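PDB 4IT7: CPI from Ascaris lumbricoides, which probably inhibits papain-like cysteine endopeptidases as a member of the cystatin family. Local coordinates for residues A23-Q28 against N101-T106. Numbering follows the deposited sequence.
Sequences AGKALQ and NFEEIT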
loop_
_atom_site.group_PDB
_atom_site.type_symbol
_atom_site.label_atom_id
_atom_site.label_comp_id
_atom_site.label_asym_id
_atom_site.label_seq_id
_atom_site.Cartn_x
_atom_site.Cartn_y
_atom_site.Cartn_z
ATOM N N ALA A 23 2.377 4.456 -1.565
ATOM C CA ALA A 23 1.113 3.731 -1.229
ATOM C C ALA A 23 0.552 3.069 -2.514
ATOM O O ALA A 23 0.133 1.938 -2.489
ATOM C CB ALA A 23 0.084 4.661 -0.582
ATOM N N GLY A 24 0.619 3.787 -3.627
ATOM C CA GLY A 24 0.112 3.326 -4.889
ATOM C C GLY A 24 0.820 2.056 -5.276
ATOM O O GLY A 24 0.200 1.111 -5.734
ATOM N N LYS A 25 2.127 2.040 -5.070
ATOM C CA LYS A 25 2.931 0.907 -5.466
ATOM C C LYS A 25 2.661 -0.224 -4.516
ATOM O O LYS A 25 2.646 -1.398 -4.951
ATOM C CB LYS A 25 4.431 1.233 -5.529
ATOM C CG LYS A 25 4.872 2.023 -6.763
ATOM C CD LYS A 25 6.408 2.239 -6.835
ATOM C CE LYS A 25 6.852 3.429 -5.988
ATOM N NZ LYS A 25 8.339 3.739 -5.985
ATOM N N ALA A 26 2.440 0.088 -3.234
ATOM C CA ALA A 26 2.184 -0.976 -2.262
ATOM C C ALA A 26 0.809 -1.647 -2.574
ATOM O O ALA A 26 0.656 -2.872 -2.425
ATOM C CB ALA A 26 2.211 -0.439 -0.839
ATOM N N LEU A 27 -0.143 -0.859 -3.083
ATOM C CA LEU A 27 -1.428 -1.396 -3.523
ATOM C C LEU A 27 -1.283 -2.399 -4.676
ATOM O O LEU A 27 -1.839 -3.482 -4.597
ATOM C CB LEU A 27 -2.419 -0.283 -3.922
ATOM C CG LEU A 27 -3.825 -0.890 -4.192
ATOM C CD1 LEU A 27 -4.561 -1.358 -2.914
ATOM C CD2 LEU A 27 -4.670 0.063 -5.013
ATOM N N GLN A 28 -0.551 -2.017 -5.739
ATOM C CA GLN A 28 -0.297 -2.932 -6.830
ATOM C C GLN A 28 0.314 -4.225 -6.321
ATOM O O GLN A 28 -0.040 -5.313 -6.745
ATOM C CB GLN A 28 0.645 -2.290 -7.784
ATOM C CG GLN A 28 0.031 -1.251 -8.684
ATOM C CD GLN A 28 1.041 -0.862 -9.744
ATOM O OE1 GLN A 28 2.213 -0.667 -9.444
ATOM N NE2 GLN A 28 0.605 -0.805 -11.002
ATOM N N ASN A 101 20.473 0.623 -6.341
ATOM C CA ASN A 101 19.305 0.844 -7.153
ATOM C C ASN A 101 18.117 -0.030 -6.692
ATOM O O ASN A 101 17.398 -0.579 -7.516
ATOM C CB ASN A 101 19.665 0.539 -8.595
ATOM C CG ASN A 101 18.771 1.251 -9.552
ATOM O OD1 ASN A 101 17.895 0.631 -10.155
ATOM N ND2 ASN A 101 18.955 2.569 -9.676
ATOM N N PHE A 102 17.966 -0.168 -5.374
ATOM C CA PHE A 102 17.146 -1.189 -4.755
ATOM C C PHE A 102 15.865 -0.584 -4.107
ATOM O O PHE A 102 15.910 0.400 -3.312
ATOM C CB PHE A 102 18.073 -1.918 -3.775
ATOM C CG PHE A 102 17.398 -2.838 -2.779
ATOM C CD1 PHE A 102 17.620 -4.215 -2.838
ATOM C CD2 PHE A 102 16.600 -2.327 -1.724
ATOM C CE1 PHE A 102 17.050 -5.091 -1.902
ATOM C CE2 PHE A 102 16.024 -3.186 -0.815
ATOM C CZ PHE A 102 16.264 -4.575 -0.886
ATOM N N GLU A 103 14.707 -1.115 -4.489
ATOM C CA GLU A 103 13.476 -0.736 -3.799
ATOM C C GLU A 103 12.689 -1.983 -3.580
ATOM O O GLU A 103 12.213 -2.575 -4.536
ATOM C CB GLU A 103 12.681 0.296 -4.572
ATOM C CG GLU A 103 11.278 0.516 -4.050
ATOM C CD GLU A 103 10.493 1.497 -4.903
ATOM O OE1 GLU A 103 9.508 1.102 -5.546
ATOM O OE2 GLU A 103 10.879 2.676 -4.969
ATOM N N GLU A 104 12.577 -2.384 -2.322
ATOM C CA GLU A 104 11.867 -3.572 -1.931
ATOM C C GLU A 104 10.588 -3.234 -1.113
ATOM O O GLU A 104 10.659 -2.629 -0.020
ATOM C CB GLU A 104 12.797 -4.460 -1.123
ATOM C CG GLU A 104 12.105 -5.536 -0.293
ATOM C CD GLU A 104 13.074 -6.400 0.519
ATOM O OE1 GLU A 104 13.763 -7.241 -0.096
ATOM O OE2 GLU A 104 13.158 -6.258 1.770
ATOM N N ILE A 105 9.426 -3.620 -1.657
ATOM C CA ILE A 105 8.125 -3.433 -0.966
ATOM C C ILE A 105 7.658 -4.751 -0.312
ATOM O O ILE A 105 7.423 -5.724 -1.008
ATOM C CB ILE A 105 7.064 -2.883 -1.941
ATOM C CG1 ILE A 105 7.452 -1.489 -2.365
ATOM C CG2 ILE A 105 5.686 -2.821 -1.280
ATOM C CD1 ILE A 105 6.710 -1.001 -3.583
ATOM N N THR A 106 7.548 -4.758 1.011
ATOM C CA THR A 106 7.110 -5.912 1.794
ATOM C C THR A 106 5.712 -5.668 2.355
ATOM O O THR A 106 5.513 -4.721 3.118
ATOM C CB THR A 106 8.053 -6.117 2.978
ATOM O OG1 THR A 106 9.366 -6.392 2.475
ATOM C CG2 THR A 106 7.602 -7.241 3.852
#
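A salt bridge joins Lys-25 on the helix to Glu-103 on the strand, and the carboxylate holds the ammonium group with both of its oxygens. NZ of Lys-25 lies 2.9 Å from both OE1 and OE2 of Glu-103. It meets each oxygen on its syn side, 20° out of the carboxylate plane. Glu-103 reaches across with its chain extended beyond CG, which stands anti to the backbone N (chi1 168°). Lys-25 answers with a long chain bent at its third torsion, and its CD comes to 3.5 Å from OE1 of Glu-103 as the two side chains cross. Both residues suit the border of the helix-sheet interface, where long flexible chains can meet while their charged ends stay near solvent.

Inside this bridge the contact turns apolar. The stem of Lys-25 serves as hydrocarbon: its CB lies 3.7 Å from CD1 of Ile-105. The branching of Ile-105 gives it a second point of contact, because CG2, anti to the backbone N, is directed at Ala-26, 4.2 Å from that residue's CB. A methyl side chain on buried Ala-26 lets the helix come close, with CA atoms of Ala-26 and Ile-105 6.6 Å apart. Ala-26 also packs on Val-92 of neighbouring strand 88-97 and on Leu-62 of strand 56-70, and Ile-105 touches Val-92 too, so that residue links the two sides.

The axes of segments 23-28 and 102-106 cross at -62° with a closest approach of 9.0 Å. Strand 102-112, at one edge of the sheet, thus meets one flank of helix 17-33, in the cystatin fold's arrangement of an antiparallel sheet wrapped around one long helix.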